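Local coordinates for protein minor fimbrium anchoring subunit Mfa2 (Porphyromonas gingivalis, PDB 5NFI) that anchors the minor (Mfa1) fimbriae in the outer membrane and regulates their length, supporting the adhesion and biofilm formation these filaments mediate, at residues Glu157-Tyr170 / Lys204-Lys218. Sequence-based numbering, arbitrary orientation.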
loop_
_atom_site.group_PDB
_atom_site.type_symbol
_atom_site.label_atom_id
_atom_site.label_comp_id
_atom_site.label_asym_id
_atom_site.label_seq_id
_atom_site.Cartn_x
_atom_site.Cartn_y
_atom_site.Cartn_z
ATOM N N GLU A 157 -0.303 -0.004 -29.710
ATOM C CA GLU A 157 -1.592 0.510 -29.294
ATOM C C GLU A 157 -2.656 -0.593 -29.193
ATOM O O GLU A 157 -3.717 -0.373 -28.610
ATOM C CB GLU A 157 -2.071 1.604 -30.258
ATOM C CG GLU A 157 -2.485 1.101 -31.638
ATOM C CD GLU A 157 -1.308 0.873 -32.561
ATOM O OE1 GLU A 157 -0.156 0.941 -32.080
ATOM O OE2 GLU A 157 -1.533 0.635 -33.768
ATOM N N ASN A 158 -2.378 -1.764 -29.765
ATOM C CA ASN A 158 -3.331 -2.878 -29.758
ATOM C C ASN A 158 -3.203 -3.717 -28.483
ATOM O O ASN A 158 -3.952 -4.668 -28.280
ATOM C CB ASN A 158 -3.143 -3.784 -30.988
ATOM C CG ASN A 158 -3.645 -3.149 -32.301
ATOM O OD1 ASN A 158 -4.369 -2.160 -32.302
ATOM N ND2 ASN A 158 -3.274 -3.750 -33.420
ATOM N N TYR A 159 -2.256 -3.366 -27.625
ATOM C CA TYR A 159 -2.035 -4.137 -26.408
ATOM C C TYR A 159 -2.322 -3.338 -25.127
ATOM O O TYR A 159 -2.160 -2.106 -25.065
ATOM C CB TYR A 159 -0.604 -4.677 -26.395
ATOM C CG TYR A 159 -0.325 -5.630 -27.550
ATOM C CD1 TYR A 159 0.002 -5.153 -28.815
ATOM C CD2 TYR A 159 -0.401 -7.000 -27.371
ATOM C CE1 TYR A 159 0.250 -6.008 -29.860
ATOM C CE2 TYR A 159 -0.162 -7.873 -28.419
ATOM C CZ TYR A 159 0.164 -7.370 -29.662
ATOM O OH TYR A 159 0.415 -8.239 -30.700
ATOM N N GLU A 160 -2.761 -4.058 -24.106
ATOM C CA GLU A 160 -3.195 -3.436 -22.873
ATOM C C GLU A 160 -2.521 -4.072 -21.682
ATOM O O GLU A 160 -2.537 -5.297 -21.534
ATOM C CB GLU A 160 -4.712 -3.536 -22.725
ATOM C CG GLU A 160 -5.191 -3.478 -21.295
ATOM C CD GLU A 160 -6.572 -2.884 -21.172
ATOM O OE1 GLU A 160 -7.363 -2.998 -22.142
ATOM O OE2 GLU A 160 -6.861 -2.294 -20.102
ATOM N N ILE A 161 -1.925 -3.232 -20.844
ATOM C CA ILE A 161 -1.301 -3.685 -19.622
ATOM C C ILE A 161 -2.276 -3.519 -18.465
ATOM O O ILE A 161 -2.937 -2.476 -18.316
ATOM C CB ILE A 161 0.006 -2.938 -19.357
ATOM C CG1 ILE A 161 0.923 -3.098 -20.585
ATOM C CG2 ILE A 161 0.687 -3.489 -18.110
ATOM C CD1 ILE A 161 2.189 -2.270 -20.566
ATOM N N LYS A 162 -2.389 -4.586 -17.684
ATOM C CA LYS A 162 -3.304 -4.640 -16.570
ATOM C C LYS A 162 -2.600 -5.107 -15.324
ATOM O O LYS A 162 -1.703 -5.952 -15.380
ATOM C CB LYS A 162 -4.473 -5.565 -16.866
ATOM C CG LYS A 162 -5.364 -5.091 -17.972
ATOM C CD LYS A 162 -6.586 -5.961 -18.054
ATOM C CE LYS A 162 -7.210 -5.897 -19.438
ATOM N NZ LYS A 162 -8.546 -6.585 -19.482
ATOM N N LEU A 163 -3.036 -4.557 -14.197
ATOM C CA LEU A 163 -2.499 -4.900 -12.894
ATOM C C LEU A 163 -3.638 -5.200 -11.929
ATOM O O LEU A 163 -4.382 -4.288 -11.508
ATOM C CB LEU A 163 -1.635 -3.759 -12.365
ATOM C CG LEU A 163 -0.951 -3.943 -11.011
ATOM C CD1 LEU A 163 0.148 -4.997 -11.077
ATOM C CD2 LEU A 163 -0.392 -2.614 -10.567
ATOM N N ALA A 164 -3.780 -6.476 -11.589
ATOM C CA ALA A 164 -4.799 -6.910 -10.649
ATOM C C ALA A 164 -4.182 -7.256 -9.297
ATOM O O ALA A 164 -3.106 -7.850 -9.220
ATOM C CB ALA A 164 -5.554 -8.096 -11.189
ATOM N N SER A 165 -4.864 -6.892 -8.220
ATOM C CA SER A 165 -4.369 -7.273 -6.915
ATOM C C SER A 165 -5.481 -7.271 -5.890
ATOM O O SER A 165 -6.304 -6.367 -5.872
ATOM C CB SER A 165 -3.252 -6.332 -6.490
ATOM O OG SER A 165 -2.774 -6.675 -5.206
ATOM N N SER A 166 -5.512 -8.285 -5.038
ATOM C CA SER A 166 -6.441 -8.290 -3.909
ATOM C C SER A 166 -5.879 -7.486 -2.758
ATOM O O SER A 166 -5.681 -8.017 -1.665
ATOM C CB SER A 166 -6.731 -9.720 -3.454
ATOM O OG SER A 166 -7.398 -10.431 -4.483
ATOM N N ASN A 167 -5.614 -6.208 -3.003
ATOM C CA ASN A 167 -5.008 -5.349 -1.989
ATOM C C ASN A 167 -5.752 -4.019 -1.743
ATOM O O ASN A 167 -5.120 -2.996 -1.460
ATOM C CB ASN A 167 -3.550 -5.063 -2.378
ATOM C CG ASN A 167 -3.439 -4.248 -3.649
ATOM O OD1 ASN A 167 -4.376 -4.186 -4.428
ATOM N ND2 ASN A 167 -2.299 -3.604 -3.856
ATOM N N GLY A 168 -7.079 -4.020 -1.832
ATOM C CA GLY A 168 -7.838 -2.784 -1.688
ATOM C C GLY A 168 -8.567 -2.668 -0.359
ATOM O O GLY A 168 -9.325 -1.731 -0.125
ATOM N N SER A 169 -8.331 -3.631 0.519
ATOM C CA SER A 169 -9.045 -3.692 1.775
ATOM C C SER A 169 -8.099 -3.922 2.935
ATOM O O SER A 169 -7.264 -4.829 2.895
ATOM C CB SER A 169 -10.087 -4.793 1.722
ATOM O OG SER A 169 -10.983 -4.529 0.672
ATOM N N TYR A 170 -8.210 -3.095 3.968
ATOM C CA TYR A 170 -7.276 -3.205 5.079
ATOM C C TYR A 170 -7.982 -3.250 6.427
ATOM O O TYR A 170 -8.984 -2.552 6.650
ATOM C CB TYR A 170 -6.266 -2.060 5.015
ATOM C CG TYR A 170 -5.394 -2.171 3.793
ATOM C CD1 TYR A 170 -5.876 -1.795 2.542
ATOM C CD2 TYR A 170 -4.102 -2.691 3.870
ATOM C CE1 TYR A 170 -5.108 -1.926 1.393
ATOM C CE2 TYR A 170 -3.320 -2.818 2.713
ATOM C CZ TYR A 170 -3.840 -2.434 1.477
ATOM O OH TYR A 170 -3.099 -2.544 0.325
ATOM N N LYS A 204 -0.847 -1.928 -1.386
ATOM C CA LYS A 204 0.251 -2.731 -0.842
ATOM C C LYS A 204 0.615 -3.922 -1.731
ATOM O O LYS A 204 -0.253 -4.635 -2.240
ATOM C CB LYS A 204 -0.100 -3.217 0.571
ATOM C CG LYS A 204 1.015 -3.956 1.295
ATOM C CD LYS A 204 1.475 -3.186 2.513
ATOM C CE LYS A 204 1.686 -4.093 3.716
ATOM N NZ LYS A 204 2.789 -5.090 3.501
ATOM N N LEU A 205 1.915 -4.116 -1.915
ATOM C CA LEU A 205 2.413 -5.242 -2.677
ATOM C C LEU A 205 3.041 -6.264 -1.762
ATOM O O LEU A 205 4.173 -6.112 -1.333
ATOM C CB LEU A 205 3.434 -4.785 -3.711
ATOM C CG LEU A 205 2.891 -3.734 -4.664
ATOM C CD1 LEU A 205 4.003 -3.221 -5.537
ATOM C CD2 LEU A 205 1.769 -4.319 -5.481
ATOM N N GLU A 206 2.315 -7.324 -1.469
ATOM C CA GLU A 206 2.912 -8.364 -0.674
ATOM C C GLU A 206 2.366 -9.706 -1.097
ATOM O O GLU A 206 1.333 -9.799 -1.732
ATOM C CB GLU A 206 2.658 -8.128 0.813
ATOM C CG GLU A 206 1.251 -8.471 1.263
ATOM C CD GLU A 206 0.980 -8.047 2.690
ATOM O OE1 GLU A 206 0.166 -8.714 3.366
ATOM O OE2 GLU A 206 1.573 -7.045 3.135
ATOM N N SER A 207 3.097 -10.743 -0.735
ATOM C CA SER A 207 2.713 -12.098 -1.040
ATOM C C SER A 207 1.501 -12.473 -0.227
ATOM O O SER A 207 1.240 -11.861 0.798
ATOM C CB SER A 207 3.876 -13.025 -0.742
ATOM O OG SER A 207 4.635 -12.496 0.331
ATOM N N GLY A 208 0.755 -13.468 -0.687
ATOM C CA GLY A 208 -0.330 -14.024 0.100
ATOM C C GLY A 208 -1.663 -13.987 -0.610
ATOM O O GLY A 208 -2.659 -14.510 -0.104
ATOM N N HIS A 209 -1.673 -13.372 -1.786
ATOM C CA HIS A 209 -2.892 -13.156 -2.558
ATOM C C HIS A 209 -2.486 -12.712 -3.951
ATOM O O HIS A 209 -1.299 -12.521 -4.229
ATOM C CB HIS A 209 -3.780 -12.105 -1.899
ATOM C CG HIS A 209 -3.026 -10.885 -1.470
ATOM N ND1 HIS A 209 -2.633 -10.674 -0.166
ATOM C CD2 HIS A 209 -2.547 -9.839 -2.183
ATOM C CE1 HIS A 209 -1.959 -9.539 -0.092
ATOM N NE2 HIS A 209 -1.891 -9.015 -1.303
ATOM N N GLU A 210 -3.468 -12.525 -4.821
ATOM C CA GLU A 210 -3.185 -12.291 -6.226
ATOM C C GLU A 210 -2.488 -10.963 -6.441
ATOM O O GLU A 210 -2.880 -9.952 -5.871
ATOM C CB GLU A 210 -4.474 -12.345 -7.039
ATOM C CG GLU A 210 -4.283 -12.149 -8.524
ATOM C CD GLU A 210 -5.554 -12.417 -9.292
ATOM O OE1 GLU A 210 -5.822 -11.711 -10.295
ATOM O OE2 GLU A 210 -6.298 -13.331 -8.868
ATOM N N ASN A 211 -1.435 -10.978 -7.248
ATOM C CA ASN A 211 -0.778 -9.754 -7.666
ATOM C C ASN A 211 -0.368 -9.918 -9.112
ATOM O O ASN A 211 0.813 -10.017 -9.418
ATOM C CB ASN A 211 0.444 -9.439 -6.790
ATOM C CG ASN A 211 0.075 -9.160 -5.335
ATOM O OD1 ASN A 211 -0.322 -8.048 -4.984
ATOM N ND2 ASN A 211 0.218 -10.172 -4.482
ATOM N N THR A 212 -1.363 -9.946 -9.989
ATOM C CA THR A 212 -1.195 -10.333 -11.374
ATOM C C THR A 212 -0.919 -9.176 -12.320
ATOM O O THR A 212 -1.763 -8.311 -12.523
ATOM C CB THR A 212 -2.440 -11.071 -11.865
ATOM O OG1 THR A 212 -2.610 -12.258 -11.083
ATOM C CG2 THR A 212 -2.290 -11.446 -13.330
ATOM N N LEU A 213 0.278 -9.174 -12.896
ATOM C CA LEU A 213 0.612 -8.279 -13.997
ATOM C C LEU A 213 0.292 -9.029 -15.278
ATOM O O LEU A 213 0.593 -10.222 -15.379
ATOM C CB LEU A 213 2.080 -7.869 -13.952
ATOM C CG LEU A 213 2.520 -6.915 -15.060
ATOM C CD1 LEU A 213 1.833 -5.576 -14.883
ATOM C CD2 LEU A 213 4.042 -6.760 -15.080
ATOM N N SER A 214 -0.343 -8.366 -16.242
ATOM C CA SER A 214 -0.745 -9.074 -17.452
ATOM C C SER A 214 -0.769 -8.190 -18.688
ATOM O O SER A 214 -0.960 -6.973 -18.586
ATOM C CB SER A 214 -2.113 -9.674 -17.276
ATOM O OG SER A 214 -3.065 -8.743 -17.734
ATOM N N VAL A 215 -0.570 -8.816 -19.852
ATOM C CA VAL A 215 -0.596 -8.120 -21.139
ATOM C C VAL A 215 -1.566 -8.822 -22.056
ATOM O O VAL A 215 -1.483 -10.055 -22.245
ATOM C CB VAL A 215 0.787 -8.064 -21.830
ATOM C CG1 VAL A 215 0.704 -7.232 -23.108
ATOM C CG2 VAL A 215 1.819 -7.464 -20.911
ATOM N N THR A 216 -2.464 -8.030 -22.637
ATOM C CA THR A 216 -3.560 -8.531 -23.455
ATOM C C THR A 216 -3.624 -7.874 -24.844
ATOM O O THR A 216 -3.432 -6.675 -24.988
ATOM C CB THR A 216 -4.910 -8.301 -22.740
ATOM O OG1 THR A 216 -4.943 -9.055 -21.522
ATOM C CG2 THR A 216 -6.071 -8.713 -23.627
ATOM N N HIS A 217 -3.908 -8.658 -25.867
ATOM C CA HIS A 217 -4.159 -8.099 -27.186
ATOM C C HIS A 217 -5.611 -7.638 -27.233
ATOM O O HIS A 217 -6.519 -8.469 -27.304
ATOM C CB HIS A 217 -3.859 -9.138 -28.275
ATOM C CG HIS A 217 -4.000 -8.612 -29.667
ATOM N ND1 HIS A 217 -5.007 -9.013 -30.515
ATOM C CD2 HIS A 217 -3.266 -7.708 -30.357
ATOM C CE1 HIS A 217 -4.888 -8.379 -31.666
ATOM N NE2 HIS A 217 -3.840 -7.580 -31.597
ATOM N N LYS A 218 -5.828 -6.323 -27.180
ATOM C CA LYS A 218 -7.169 -5.739 -27.061
ATOM C C LYS A 218 -8.165 -6.144 -28.162
ATOM O O LYS A 218 -9.315 -6.486 -27.851
ATOM C CB LYS A 218 -7.073 -4.204 -27.021
ATOM C CG LYS A 218 -6.396 -3.642 -25.790
ATOM C CD LYS A 218 -6.593 -2.140 -25.683
ATOM C CE LYS A 218 -5.805 -1.405 -26.738
ATOM N NZ LYS A 218 -6.439 -0.098 -27.136
#
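Tyr159 and His217 form a non-hydrogen-bonded pair near one end of an antiparallel ladder, and their rings meet edge to face. With chi1 near trans (-176°), the His217 ring swings across to Tyr159 and brings CD2 over its face, 3.5 Å from Tyr159 CZ, with the planes at 60°. His217 ND1 is hydrogen-bonded to Thr220. Along the same face, buried Ile161 and Leu213 lie side by side and point the same way, Ile161 CG2 4.0 Å from Leu213 CD1; Ile161 also packs on Val148 and Phe200 of neighbouring strands. The other face carries Lys162, Ser214 and Thr216; there the aliphatic part of Lys218 crosses Glu160 at about a right angle, CG 3.5 Å from Glu160 CB. Glu160-Thr216, Lys162-Ser214 and Ala164-Thr212 each exchange two backbone bonds.

At the ladder's last pair, Ser165 OG donates to Asn211 OD1 (2.8 Å) from above the amide plane. Asn167 ND2 reaches Lys204 O at 2.8 Å, while its OD1 bonds Tyr184. Tyr170 OH accepts from Lys204 N (2.9 Å) and donates to Asn167 O, with Lys204 CB at the ring edge. In this fimbrillin-family domain, consistent with its transthyretin-like clan, backbone bonds and apolar contacts join neighbouring strands, Ser165-Asn211 closes the pair, and Asn167 and Tyr170 hold Lys204 in the loop before 211-217.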